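Local coordinates for protein acetylxylan esterase / glucomannan deacetylase (Cellvibrio japonicus, PDB 2W9X) that removes acetyl groups from plant cell wall polysaccharides, deacetylating glucomannan in strong preference to xylan, as a carbohydrate esterase of family 2, at residues Y56-F61 with A137-K142; T67-D72 with G126-P131; N75-I80 with N90-V95; L79-K84 with H107-E112. All coordinates share one frame; numbering follows the deposited sequence.

Contact 1 of 4, residues Y56-F61 with A137-K142; sequences YFETAF and ALPKRK
Glu58, on strand 56-61 of the N-terminal beta-sandwich, reaches across to Arg141 in the linker that leaves this domain for the SGNH-type esterase domain, and the two form an end-on, two-pronged salt bridge. Glu58 CB points at the linker, and the chain runs on extended through CG, with CG set anti to the carbonyl carbon (chi1 -73°), which delivers the carboxylate to the guanidinium head-on. CD then lies in the guanidinium plane at its edge, 3.5 Å from both Arg141 NH1 and NH2. At the tip the work is divided: OE1 takes the N-H of Arg141 NH2 at 2.7 Å in an almost straight bond (175°), and OE2 takes that of Arg141 NH1 at 2.6 Å. Both oxygens use their syn lone pairs, and carboxylate and guanidinium are only 15° from coplanar. Pro139 covers the pair from the linker side: its CB sits 3.5 Å above the centre of the guanidinium face, and its CG lies 3.7 Å from Glu58 OE2. Glu58 OE1 has a second cationic partner in Arg110 of strand 108-113, while Arg141 is also bridged to Asp189 and Asp191, a charge network that probably favours the ionised glutamate. Tyr56 flanks this cluster and hydrogen-bonds Asp191 through its hydroxyl. Farther along the strand the contact turns apolar. Ala60 CB touches the carbonyl oxygen of Ala137, and Leu138 CD1 lies 4.0 Å from Ala60 N, a buried amide nitrogen that has no hydrogen-bond partner.

Contact 2 of 4, residues T67-D72 with G126-P131; sequences TLKFDD and GFYTDP
Thr67 O receives the amide of Tyr128 in a 2.7 Å bond from Tyr128 N that is practically straight (178°), with Phe127 CA adding a softer C-H...O contact to the same oxygen. This is the antiparallel pairing of neighbouring strands in one sheet of the N-terminal beta-sandwich. The return bond, Thr67 N to Tyr128 O at 2.8 Å, completes the hydrogen-bonded pair, and Lys69 N extends the register by donating to Gly126 O at 3.1 Å. The backbone of Gly126 has a positive phi (110°) at which a CB would jam against the preceding carbonyl. Leu68 and Phe127, a non-hydrogen-bonded pair, lie side by side on the buried face: Leu68 CD1 meets Phe127 CD1 at 3.8 Å. That face packs against strand 108-113, where Leu68 touches Leu111 and Phe127 touches Val109. The other face carries Thr67, Lys69 and Tyr128. Here CG and CD of Lys69 lie over one face of the tyrosine ring, and bends at chi3 (89°) and chi4 then direct CE and NZ. NZ, well above the ring, forms a salt bridge with Asp96, any cation-pi attraction being weak at best; the closer touch is a CH-pi contact, with Lys69 CD 3.6 Å from Tyr128 CE2.

Contact 3 of 4, residues N75-I80 with N90-V95; sequences NIFRLI and NKPGKV
Lys91 N donates to Asn75 O at 2.8 Å, closing the open end of the beta hairpin formed by strands 76-81 and 87-93 in the N-terminal beta-sandwich. The bond is bent (139° at the hydrogen), and its donor stands off the carbonyl plane. Lys91 has left-handed backbone angles, phi 41° and psi 63°, which turn the chain out of regular pairing just past the bridge between Ile76 and Asn90. The inner part of the contact joins the buried Phe77 to Pro92. There Pro92 CD comes to the rim of the Phe77 ring, 4.1 Å from CD2 and near the ring plane, the two groups crossing at about a right angle; the same CD is 4.0 Å from Asn75 O. The solvent side, though its atoms come no less close, is built from the exposed Asn90 and Lys91. Ile76 and Asn90 run alongside one another in a non-hydrogen-bonded pair, with Ile76 CD1 3.8 Å from Asn90 ND2, an aliphatic branch against an amide rather than a polar bond. Lys91 touches Asn75 O with its CG at 3.6 Å, then stretches out fully extended, carrying its ammonium end away from Asn75-Ile80. Phe77 and Pro92 both rest on Phe70 of strand 67-72, and beyond them the chain turns a corner at Lys94 and enters strand 95-98 of the facing sheet; on its other edge, strand 76-81 pairs with strand 108-113.

Contact 4 of 4, residues L79-K84 with H107-E112; sequences LIVDDK and HRVRLE
Asp82 grips the start of the opposite strand with both carboxylate oxygens: OD1 accepts the amide of Arg108 at 2.8 Å from Arg108 N, and OD2 accepts His107 ND1 at 3.0 Å. The histidine N-H meets the syn lone pair of OD2, with ring and carboxylate planes turned 35° apart, whereas Arg108 N approaches OD1 from well outside the carboxylate plane. A type II' turn from Val81 to Lys84 sets this grip: Asp82 takes its first corner with a positive phi, and its own N binds Arg108 O at 2.8 Å. Next comes the antiparallel pairing of the beta-sandwich sheet, where Ile80 and Arg110 exchange two bonds, the shorter from Ile80 N to Arg110 O at 2.7 Å. On the inner face Leu79 CG is anti to its N (chi1 180°), bringing CD1 to 3.5 Å from Val109 CG1. On the outer face Ile80 CD1 lies against the Glu112 carboxylate, whose OE2 is salt-bridged to Arg110 NE. Strand 108-113 runs between strands 76-81 and 56-62, its Val109 and Leu111 packing on the facing sheet, while Glu112 forms a further salt bridge with Lys186 of helix 180-187.

Overall arrangement
Contacts 2 to 4 lie within the N-terminal beta-sandwich, and contact 1 ties it to the segment leading out; all four lie away from the annotated catalytic sites. Contacts 1, 3 and 4 share one sheet: contacts 1 and 4, centres 11 Å apart, are joined by a probable bond from Val109 N to Thr59 O (2.8 Å), and contacts 3 and 4 share Leu79 and Ile80. Contact 2 forms part of the facing sheet. Its Leu68 CD2 meets Leu79 CD1 of contact 4 at 3.9 Å, and Asp72 O probably accepts Gly93 N of contact 3 at 2.8 Å. Contact 1 encloses the others along the chain, leading to strand 144-149 and Ser151, the inferred nucleophile.

Contact 1 of 4, residues Y56-F61 with A137-K142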
loop_
_atom_site.group_PDB
_atom_site.type_symbol
_atom_site.label_atom_id
_atom_site.label_comp_id
_atom_site.label_asym_id
_atom_site.label_seq_id
_atom_site.Cartn_x
_atom_site.Cartn_y
_atom_site.Cartn_z
ATOM N N TYR B 56 25.105 13.830 -7.317
ATOM C CA TYR B 56 25.336 15.249 -7.007
ATOM C C TYR B 56 26.394 15.486 -5.931
ATOM O O TYR B 56 26.658 14.613 -5.092
ATOM C CB TYR B 56 24.027 15.979 -6.647
ATOM C CG TYR B 56 23.266 15.419 -5.464
ATOM C CD1 TYR B 56 23.487 15.908 -4.173
ATOM C CD2 TYR B 56 22.306 14.413 -5.639
ATOM C CE1 TYR B 56 22.785 15.403 -3.081
ATOM C CE2 TYR B 56 21.596 13.900 -4.555
ATOM C CZ TYR B 56 21.835 14.399 -3.279
ATOM O OH TYR B 56 21.132 13.906 -2.206
ATOM N N PHE B 57 26.985 16.679 -5.974
ATOM C CA PHE B 57 28.000 17.128 -5.014
ATOM C C PHE B 57 27.636 18.526 -4.507
ATOM O O PHE B 57 27.277 19.412 -5.306
ATOM C CB PHE B 57 29.385 17.165 -5.669
ATOM C CG PHE B 57 29.794 15.863 -6.304
ATOM C CD1 PHE B 57 30.526 14.916 -5.578
ATOM C CD2 PHE B 57 29.470 15.585 -7.627
ATOM C CE1 PHE B 57 30.905 13.716 -6.161
ATOM C CE2 PHE B 57 29.849 14.377 -8.217
ATOM C CZ PHE B 57 30.564 13.445 -7.485
ATOM N N GLU B 58 27.712 18.714 -3.188
ATOM C CA GLU B 58 27.357 19.988 -2.568
ATOM C C GLU B 58 28.495 20.527 -1.722
ATOM O O GLU B 58 29.257 19.752 -1.122
ATOM C CB GLU B 58 26.100 19.870 -1.712
ATOM C CG GLU B 58 24.819 19.724 -2.527
ATOM C CD GLU B 58 23.630 19.356 -1.680
ATOM O OE1 GLU B 58 22.689 20.164 -1.627
ATOM O OE2 GLU B 58 23.631 18.265 -1.062
ATOM N N THR B 59 28.604 21.855 -1.691
ATOM C CA THR B 59 29.534 22.541 -0.787
ATOM C C THR B 59 29.013 23.914 -0.337
ATOM O O THR B 59 28.051 24.444 -0.911
ATOM C CB THR B 59 30.965 22.638 -1.369
ATOM O OG1 THR B 59 31.873 22.927 -0.308
ATOM C CG2 THR B 59 31.084 23.721 -2.439
ATOM N N ALA B 60 29.664 24.478 0.687
ATOM C CA ALA B 60 29.268 25.749 1.282
ATOM C C ALA B 60 30.493 26.456 1.839
ATOM O O ALA B 60 31.353 25.823 2.471
ATOM C CB ALA B 60 28.228 25.528 2.385
ATOM N N PHE B 61 30.572 27.764 1.605
ATOM C CA PHE B 61 31.735 28.553 2.035
ATOM C C PHE B 61 31.469 30.056 2.063
ATOM O O PHE B 61 30.612 30.565 1.333
ATOM C CB PHE B 61 32.938 28.268 1.128
ATOM C CG PHE B 61 32.760 28.752 -0.283
ATOM C CD1 PHE B 61 31.962 28.045 -1.184
ATOM C CD2 PHE B 61 33.388 29.914 -0.714
ATOM C CE1 PHE B 61 31.790 28.496 -2.488
ATOM C CE2 PHE B 61 33.224 30.373 -2.018
ATOM C CZ PHE B 61 32.424 29.663 -2.907
ATOM N N ALA B 137 28.738 24.925 6.988
ATOM C CA ALA B 137 27.944 23.733 7.239
ATOM C C ALA B 137 27.384 23.149 5.946
ATOM O O ALA B 137 26.732 23.844 5.152
ATOM C CB ALA B 137 26.821 24.027 8.241
ATOM N N LEU B 138 27.674 21.871 5.734
ATOM C CA LEU B 138 27.073 21.093 4.656
ATOM C C LEU B 138 25.673 20.662 5.082
ATOM O O LEU B 138 25.339 20.757 6.265
ATOM C CB LEU B 138 27.948 19.872 4.353
ATOM C CG LEU B 138 29.114 20.003 3.368
ATOM C CD1 LEU B 138 29.665 21.411 3.295
ATOM C CD2 LEU B 138 30.209 19.029 3.763
ATOM N N PRO B 139 24.836 20.215 4.120
ATOM C CA PRO B 139 23.505 19.710 4.463
ATOM C C PRO B 139 23.556 18.448 5.327
ATOM O O PRO B 139 24.320 17.520 5.038
ATOM C CB PRO B 139 22.885 19.399 3.100
ATOM C CG PRO B 139 23.692 20.188 2.118
ATOM C CD PRO B 139 25.065 20.186 2.662
ATOM N N LYS B 140 22.759 18.448 6.393
ATOM C CA LYS B 140 22.646 17.310 7.304
ATOM C C LYS B 140 21.236 16.733 7.178
ATOM O O LYS B 140 20.427 16.835 8.096
ATOM N N ARG B 141 20.949 16.136 6.035
ATOM C CA ARG B 141 19.603 15.632 5.748
ATOM C C ARG B 141 19.355 14.296 6.452
ATOM O O ARG B 141 20.098 13.333 6.250
ATOM C CB ARG B 141 19.378 15.519 4.232
ATOM C CG ARG B 141 19.807 16.752 3.473
ATOM C CD ARG B 141 19.393 16.729 2.022
ATOM N NE ARG B 141 19.586 18.056 1.431
ATOM C CZ ARG B 141 20.573 18.380 0.598
ATOM N NH1 ARG B 141 21.460 17.459 0.218
ATOM N NH2 ARG B 141 20.681 19.635 0.146
ATOM N N LYS B 142 18.330 14.254 7.302
ATOM C CA LYS B 142 17.980 13.034 8.027
ATOM C C LYS B 142 17.195 12.113 7.107
ATOM O O LYS B 142 17.335 10.889 7.162
ATOM C CB LYS B 142 17.169 13.350 9.287
#

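Contact 2 of 4, residues T67-D72 with G126-P131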
loop_
_atom_site.group_PDB
_atom_site.type_symbol
_atom_site.label_atom_id
_atom_site.label_comp_id
_atom_site.label_asym_id
_atom_site.label_seq_id
_atom_site.Cartn_x
_atom_site.Cartn_y
_atom_site.Cartn_z
ATOM N N THR B 67 36.511 26.951 -7.970
ATOM C CA THR B 67 36.837 26.174 -9.157
ATOM C C THR B 67 36.350 24.741 -8.963
ATOM O O THR B 67 36.497 24.148 -7.884
ATOM C CB THR B 67 38.358 26.190 -9.460
ATOM O OG1 THR B 67 38.763 27.520 -9.806
ATOM C CG2 THR B 67 38.715 25.257 -10.619
ATOM N N LEU B 68 35.756 24.203 -10.018
ATOM C CA LEU B 68 35.388 22.806 -10.071
ATOM C C LEU B 68 36.401 22.092 -10.953
ATOM O O LEU B 68 36.619 22.491 -12.098
ATOM C CB LEU B 68 33.979 22.656 -10.652
ATOM C CG LEU B 68 32.735 22.819 -9.777
ATOM C CD1 LEU B 68 32.538 24.237 -9.252
ATOM C CD2 LEU B 68 31.525 22.413 -10.599
ATOM N N LYS B 69 37.038 21.055 -10.410
ATOM C CA LYS B 69 37.945 20.223 -11.185
ATOM C C LYS B 69 37.183 19.025 -11.718
ATOM O O LYS B 69 36.640 18.229 -10.945
ATOM C CB LYS B 69 39.121 19.742 -10.333
ATOM C CG LYS B 69 40.116 20.807 -9.922
ATOM C CD LYS B 69 41.337 20.158 -9.289
ATOM C CE LYS B 69 42.424 19.800 -10.315
ATOM N NZ LYS B 69 43.320 20.953 -10.632
ATOM N N PHE B 70 37.160 18.898 -13.039
ATOM C CA PHE B 70 36.447 17.814 -13.715
ATOM C C PHE B 70 37.406 16.829 -14.369
ATOM O O PHE B 70 38.494 17.208 -14.793
ATOM C CB PHE B 70 35.574 18.380 -14.836
ATOM C CG PHE B 70 34.278 18.982 -14.382
ATOM C CD1 PHE B 70 33.210 18.169 -13.992
ATOM C CD2 PHE B 70 34.094 20.364 -14.419
ATOM C CE1 PHE B 70 31.999 18.733 -13.605
ATOM C CE2 PHE B 70 32.884 20.938 -14.035
ATOM C CZ PHE B 70 31.836 20.126 -13.629
ATOM N N ASP B 71 36.989 15.570 -14.452
ATOM C CA ASP B 71 37.518 14.623 -15.436
ATOM C C ASP B 71 36.330 13.831 -15.967
ATOM O O ASP B 71 36.108 12.668 -15.593
ATOM C CB ASP B 71 38.594 13.701 -14.848
ATOM C CG ASP B 71 39.357 12.918 -15.928
ATOM O OD1 ASP B 71 39.317 13.308 -17.113
ATOM O OD2 ASP B 71 40.005 11.905 -15.597
ATOM N N ASP B 72 35.541 14.491 -16.815
ATOM C CA ASP B 72 34.283 13.936 -17.285
ATOM C C ASP B 72 33.883 14.500 -18.661
ATOM O O ASP B 72 33.395 15.636 -18.764
ATOM C CB ASP B 72 33.188 14.214 -16.243
ATOM C CG ASP B 72 31.911 13.418 -16.489
ATOM O OD1 ASP B 72 31.634 13.026 -17.642
ATOM O OD2 ASP B 72 31.181 13.182 -15.504
ATOM N N GLY B 126 36.570 17.661 -7.310
ATOM C CA GLY B 126 36.362 18.535 -6.149
ATOM C C GLY B 126 36.127 20.019 -6.375
ATOM O O GLY B 126 36.247 20.529 -7.500
ATOM N N PHE B 127 35.787 20.695 -5.268
ATOM C CA PHE B 127 35.569 22.143 -5.202
ATOM C C PHE B 127 36.793 22.843 -4.603
ATOM O O PHE B 127 37.080 22.670 -3.412
ATOM C CB PHE B 127 34.358 22.460 -4.313
ATOM C CG PHE B 127 33.049 21.898 -4.810
ATOM C CD1 PHE B 127 32.347 22.529 -5.835
ATOM C CD2 PHE B 127 32.500 20.760 -4.224
ATOM C CE1 PHE B 127 31.130 22.020 -6.288
ATOM C CE2 PHE B 127 31.282 20.244 -4.670
ATOM C CZ PHE B 127 30.594 20.878 -5.704
ATOM N N TYR B 128 37.476 23.654 -5.417
ATOM C CA TYR B 128 38.728 24.313 -5.023
ATOM C C TYR B 128 38.580 25.828 -4.831
ATOM O O TYR B 128 37.808 26.480 -5.554
ATOM C CB TYR B 128 39.846 23.980 -6.023
ATOM C CG TYR B 128 40.413 22.589 -5.824
ATOM C CD1 TYR B 128 41.712 22.412 -5.365
ATOM C CD2 TYR B 128 39.635 21.451 -6.066
ATOM C CE1 TYR B 128 42.237 21.134 -5.164
ATOM C CE2 TYR B 128 40.149 20.167 -5.863
ATOM C CZ TYR B 128 41.448 20.017 -5.416
ATOM O OH TYR B 128 41.966 18.754 -5.213
ATOM N N THR B 129 39.320 26.373 -3.850
ATOM C CA THR B 129 39.186 27.783 -3.465
ATOM C C THR B 129 40.532 28.435 -3.134
ATOM O O THR B 129 41.602 27.831 -3.289
ATOM C CB THR B 129 38.274 27.954 -2.215
ATOM O OG1 THR B 129 37.367 26.828 -2.106
ATOM C CG2 THR B 129 37.462 29.261 -2.301
ATOM N N ASP B 130 40.443 29.691 -2.697
ATOM C CA ASP B 130 41.540 30.415 -2.069
ATOM C C ASP B 130 41.605 29.990 -0.595
ATOM O O ASP B 130 40.565 29.851 0.057
ATOM C CB ASP B 130 41.301 31.923 -2.185
ATOM N N PRO B 131 42.825 29.791 -0.056
ATOM C CA PRO B 131 43.004 29.245 1.301
ATOM C C PRO B 131 42.395 30.093 2.433
ATOM O O PRO B 131 42.225 29.588 3.549
ATOM C CB PRO B 131 44.528 29.182 1.458
ATOM C CG PRO B 131 45.070 29.245 0.069
ATOM C CD PRO B 131 44.119 30.101 -0.691
#

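Contact 3 of 4, residues N75-I80 with N90-V95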
loop_
_atom_site.group_PDB
_atom_site.type_symbol
_atom_site.label_atom_id
_atom_site.label_comp_id
_atom_site.label_asym_id
_atom_site.label_seq_id
_atom_site.Cartn_x
_atom_site.Cartn_y
_atom_site.Cartn_z
ATOM N N ASN B 75 29.233 13.275 -19.382
ATOM C CA ASN B 75 27.987 13.824 -18.852
ATOM C C ASN B 75 27.724 15.290 -19.166
ATOM O O ASN B 75 28.648 16.068 -19.386
ATOM C CB ASN B 75 27.958 13.647 -17.333
ATOM C CG ASN B 75 27.868 12.208 -16.927
ATOM O OD1 ASN B 75 28.836 11.630 -16.399
ATOM N ND2 ASN B 75 26.721 11.598 -17.187
ATOM N N ILE B 76 26.443 15.647 -19.180
ATOM C CA ILE B 76 26.025 17.035 -19.037
ATOM C C ILE B 76 25.678 17.213 -17.558
ATOM O O ILE B 76 25.110 16.305 -16.934
ATOM C CB ILE B 76 24.797 17.396 -19.927
ATOM C CG1 ILE B 76 25.000 16.933 -21.377
ATOM C CG2 ILE B 76 24.510 18.904 -19.872
ATOM C CD1 ILE B 76 23.759 17.127 -22.300
ATOM N N PHE B 77 26.037 18.373 -17.007
ATOM C CA PHE B 77 25.770 18.711 -15.616
ATOM C C PHE B 77 25.019 20.017 -15.573
ATOM O O PHE B 77 25.104 20.818 -16.498
ATOM C CB PHE B 77 27.082 18.961 -14.837
ATOM C CG PHE B 77 27.971 17.764 -14.714
ATOM C CD1 PHE B 77 27.887 16.933 -13.597
ATOM C CD2 PHE B 77 28.916 17.482 -15.695
ATOM C CE1 PHE B 77 28.723 15.821 -13.467
ATOM C CE2 PHE B 77 29.759 16.383 -15.573
ATOM C CZ PHE B 77 29.664 15.551 -14.459
ATOM N N ARG B 78 24.314 20.250 -14.473
ATOM C CA ARG B 78 23.978 21.616 -14.119
ATOM C C ARG B 78 24.606 22.021 -12.781
ATOM O O ARG B 78 24.814 21.183 -11.882
ATOM C CB ARG B 78 22.466 21.890 -14.197
ATOM C CG ARG B 78 21.631 21.227 -13.134
ATOM C CD ARG B 78 20.140 21.321 -13.443
ATOM N NE ARG B 78 19.384 20.815 -12.293
ATOM C CZ ARG B 78 18.063 20.751 -12.209
ATOM N NH1 ARG B 78 17.512 20.287 -11.097
ATOM N NH2 ARG B 78 17.298 21.144 -13.221
ATOM N N LEU B 79 24.941 23.305 -12.688
ATOM C CA LEU B 79 25.545 23.878 -11.495
ATOM C C LEU B 79 24.597 24.891 -10.874
ATOM O O LEU B 79 24.160 25.827 -11.533
ATOM C CB LEU B 79 26.891 24.527 -11.839
ATOM C CG LEU B 79 27.725 25.207 -10.747
ATOM C CD1 LEU B 79 28.210 24.188 -9.740
ATOM C CD2 LEU B 79 28.917 25.911 -11.379
ATOM N N ILE B 80 24.283 24.693 -9.597
ATOM C CA ILE B 80 23.344 25.560 -8.902
ATOM C C ILE B 80 24.052 26.328 -7.782
ATOM O O ILE B 80 24.425 25.747 -6.756
ATOM C CB ILE B 80 22.132 24.759 -8.365
ATOM C CG1 ILE B 80 21.491 23.938 -9.496
ATOM C CG2 ILE B 80 21.121 25.688 -7.699
ATOM C CD1 ILE B 80 20.489 22.872 -9.031
ATOM N N ASN B 90 28.471 21.111 -20.104
ATOM C CA ASN B 90 28.301 20.046 -21.082
ATOM C C ASN B 90 29.604 19.319 -21.421
ATOM O O ASN B 90 30.456 19.873 -22.114
ATOM C CB ASN B 90 27.673 20.649 -22.351
ATOM C CG ASN B 90 27.255 19.605 -23.364
ATOM O OD1 ASN B 90 28.007 18.683 -23.678
ATOM N ND2 ASN B 90 26.047 19.754 -23.898
ATOM N N LYS B 91 29.752 18.078 -20.952
ATOM C CA LYS B 91 30.986 17.301 -21.167
ATOM C C LYS B 91 32.258 18.154 -20.996
ATOM O O LYS B 91 33.030 18.329 -21.949
ATOM C CB LYS B 91 30.981 16.641 -22.544
ATOM C CG LYS B 91 29.872 15.655 -22.748
ATOM C CD LYS B 91 29.949 15.045 -24.126
ATOM C CE LYS B 91 28.982 13.896 -24.228
ATOM N NZ LYS B 91 29.117 13.162 -25.505
ATOM N N PRO B 92 32.481 18.690 -19.781
ATOM C CA PRO B 92 33.620 19.582 -19.530
ATOM C C PRO B 92 34.986 18.946 -19.825
ATOM O O PRO B 92 35.938 19.654 -20.145
ATOM C CB PRO B 92 33.496 19.882 -18.033
ATOM C CG PRO B 92 32.698 18.729 -17.483
ATOM C CD PRO B 92 31.689 18.478 -18.555
ATOM N N GLY B 93 35.072 17.622 -19.706
ATOM C CA GLY B 93 36.313 16.889 -19.934
ATOM C C GLY B 93 37.272 16.981 -18.759
ATOM O O GLY B 93 36.849 17.083 -17.607
ATOM N N LYS B 94 38.568 16.935 -19.060
ATOM C CA LYS B 94 39.603 17.087 -18.048
ATOM C C LYS B 94 39.990 18.560 -17.977
ATOM O O LYS B 94 40.899 19.003 -18.676
ATOM C CB LYS B 94 40.819 16.219 -18.392
ATOM C CG LYS B 94 41.829 16.053 -17.267
ATOM C CD LYS B 94 42.785 14.914 -17.580
ATOM C CE LYS B 94 43.441 14.383 -16.318
ATOM N NZ LYS B 94 44.438 13.315 -16.633
ATOM N N VAL B 95 39.273 19.318 -17.149
ATOM C CA VAL B 95 39.476 20.766 -17.037
ATOM C C VAL B 95 39.237 21.281 -15.617
ATOM O O VAL B 95 38.605 20.609 -14.785
ATOM C CB VAL B 95 38.556 21.588 -18.006
ATOM C CG1 VAL B 95 38.904 21.331 -19.473
ATOM C CG2 VAL B 95 37.067 21.329 -17.726
#

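Contact 4 of 4, residues L79-K84 with H107-E112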
loop_
_atom_site.group_PDB
_atom_site.type_symbol
_atom_site.label_atom_id
_atom_site.label_comp_id
_atom_site.label_asym_id
_atom_site.label_seq_id
_atom_site.Cartn_x
_atom_site.Cartn_y
_atom_site.Cartn_z
ATOM N N LEU B 79 24.941 23.305 -12.688
ATOM C CA LEU B 79 25.545 23.878 -11.495
ATOM C C LEU B 79 24.597 24.891 -10.874
ATOM O O LEU B 79 24.160 25.827 -11.533
ATOM C CB LEU B 79 26.891 24.527 -11.839
ATOM C CG LEU B 79 27.725 25.207 -10.747
ATOM C CD1 LEU B 79 28.210 24.188 -9.740
ATOM C CD2 LEU B 79 28.917 25.911 -11.379
ATOM N N ILE B 80 24.283 24.693 -9.597
ATOM C CA ILE B 80 23.344 25.560 -8.902
ATOM C C ILE B 80 24.052 26.328 -7.782
ATOM O O ILE B 80 24.425 25.747 -6.756
ATOM C CB ILE B 80 22.132 24.759 -8.365
ATOM C CG1 ILE B 80 21.491 23.938 -9.496
ATOM C CG2 ILE B 80 21.121 25.688 -7.699
ATOM C CD1 ILE B 80 20.489 22.872 -9.031
ATOM N N VAL B 81 24.235 27.632 -8.006
ATOM C CA VAL B 81 24.871 28.524 -7.044
ATOM C C VAL B 81 23.788 29.332 -6.325
ATOM O O VAL B 81 23.070 30.109 -6.956
ATOM C CB VAL B 81 25.895 29.466 -7.739
ATOM C CG1 VAL B 81 26.523 30.441 -6.739
ATOM C CG2 VAL B 81 26.984 28.660 -8.425
ATOM N N ASP B 82 23.671 29.124 -5.010
ATOM C CA ASP B 82 22.692 29.817 -4.150
ATOM C C ASP B 82 21.223 29.754 -4.632
ATOM O O ASP B 82 20.616 28.674 -4.715
ATOM C CB ASP B 82 23.138 31.267 -3.903
ATOM C CG ASP B 82 24.465 31.347 -3.178
ATOM O OD1 ASP B 82 24.605 30.687 -2.128
ATOM O OD2 ASP B 82 25.368 32.065 -3.658
ATOM N N ASP B 83 20.659 30.916 -4.937
ATOM C CA ASP B 83 19.266 31.013 -5.375
ATOM C C ASP B 83 19.161 31.307 -6.877
ATOM O O ASP B 83 18.089 31.682 -7.376
ATOM C CB ASP B 83 18.534 32.081 -4.547
ATOM C CG ASP B 83 19.485 33.115 -3.958
ATOM O OD1 ASP B 83 19.840 34.089 -4.666
ATOM O OD2 ASP B 83 19.880 32.953 -2.776
ATOM N N LYS B 84 20.279 31.131 -7.587
ATOM C CA LYS B 84 20.377 31.457 -9.010
ATOM C C LYS B 84 19.904 30.304 -9.881
ATOM O O LYS B 84 19.852 29.158 -9.430
ATOM C CB LYS B 84 21.815 31.817 -9.387
ATOM C CG LYS B 84 22.295 33.164 -8.883
ATOM C CD LYS B 84 23.718 33.397 -9.334
ATOM C CE LYS B 84 24.322 34.593 -8.629
ATOM N NZ LYS B 84 25.799 34.460 -8.553
ATOM N N HIS B 107 28.039 31.251 0.578
ATOM C CA HIS B 107 27.538 30.578 -0.625
ATOM C C HIS B 107 27.253 29.089 -0.447
ATOM O O HIS B 107 27.987 28.387 0.249
ATOM C CB HIS B 107 28.527 30.750 -1.773
ATOM C CG HIS B 107 28.866 32.175 -2.060
ATOM N ND1 HIS B 107 28.170 32.936 -2.975
ATOM C CD2 HIS B 107 29.823 32.982 -1.545
ATOM C CE1 HIS B 107 28.685 34.151 -3.013
ATOM N NE2 HIS B 107 29.692 34.205 -2.158
ATOM N N ARG B 108 26.183 28.622 -1.090
ATOM C CA ARG B 108 25.878 27.193 -1.211
ATOM C C ARG B 108 25.945 26.813 -2.687
ATOM O O ARG B 108 25.387 27.519 -3.531
ATOM C CB ARG B 108 24.494 26.857 -0.620
ATOM C CG ARG B 108 24.436 26.999 0.907
ATOM C CD ARG B 108 23.177 26.423 1.536
ATOM N NE ARG B 108 22.003 27.282 1.367
ATOM C CZ ARG B 108 20.950 26.987 0.602
ATOM N NH1 ARG B 108 20.903 25.846 -0.085
ATOM N NH2 ARG B 108 19.934 27.839 0.522
ATOM N N VAL B 109 26.650 25.723 -3.001
ATOM C CA VAL B 109 26.834 25.284 -4.392
ATOM C C VAL B 109 26.511 23.793 -4.574
ATOM O O VAL B 109 27.058 22.948 -3.869
ATOM C CB VAL B 109 28.265 25.577 -4.906
ATOM C CG1 VAL B 109 28.446 25.073 -6.330
ATOM C CG2 VAL B 109 28.583 27.073 -4.828
ATOM N N ARG B 110 25.637 23.496 -5.536
ATOM C CA ARG B 110 25.198 22.130 -5.842
ATOM C C ARG B 110 25.457 21.805 -7.317
ATOM O O ARG B 110 24.955 22.497 -8.205
ATOM C CB ARG B 110 23.702 21.990 -5.525
ATOM C CG ARG B 110 23.111 20.590 -5.702
ATOM C CD ARG B 110 21.656 20.572 -5.270
ATOM N NE ARG B 110 21.026 19.271 -5.494
ATOM C CZ ARG B 110 20.706 18.404 -4.538
ATOM N NH1 ARG B 110 20.947 18.673 -3.261
ATOM N NH2 ARG B 110 20.123 17.259 -4.864
ATOM N N LEU B 111 26.257 20.770 -7.567
ATOM C CA LEU B 111 26.523 20.292 -8.923
ATOM C C LEU B 111 25.731 19.004 -9.142
ATOM O O LEU B 111 25.784 18.099 -8.294
ATOM C CB LEU B 111 28.025 20.031 -9.106
ATOM C CG LEU B 111 28.514 19.230 -10.322
ATOM C CD1 LEU B 111 28.537 20.080 -11.589
ATOM C CD2 LEU B 111 29.893 18.607 -10.057
ATOM N N GLU B 112 24.996 18.919 -10.259
ATOM C CA GLU B 112 24.175 17.727 -10.547
ATOM C C GLU B 112 24.447 17.113 -11.918
ATOM O O GLU B 112 24.464 17.809 -12.928
ATOM C CB GLU B 112 22.670 18.056 -10.447
ATOM C CG GLU B 112 22.210 18.556 -9.071
ATOM C CD GLU B 112 20.759 18.995 -9.020
ATOM O OE1 GLU B 112 20.127 19.251 -10.075
ATOM O OE2 GLU B 112 20.240 19.089 -7.894
#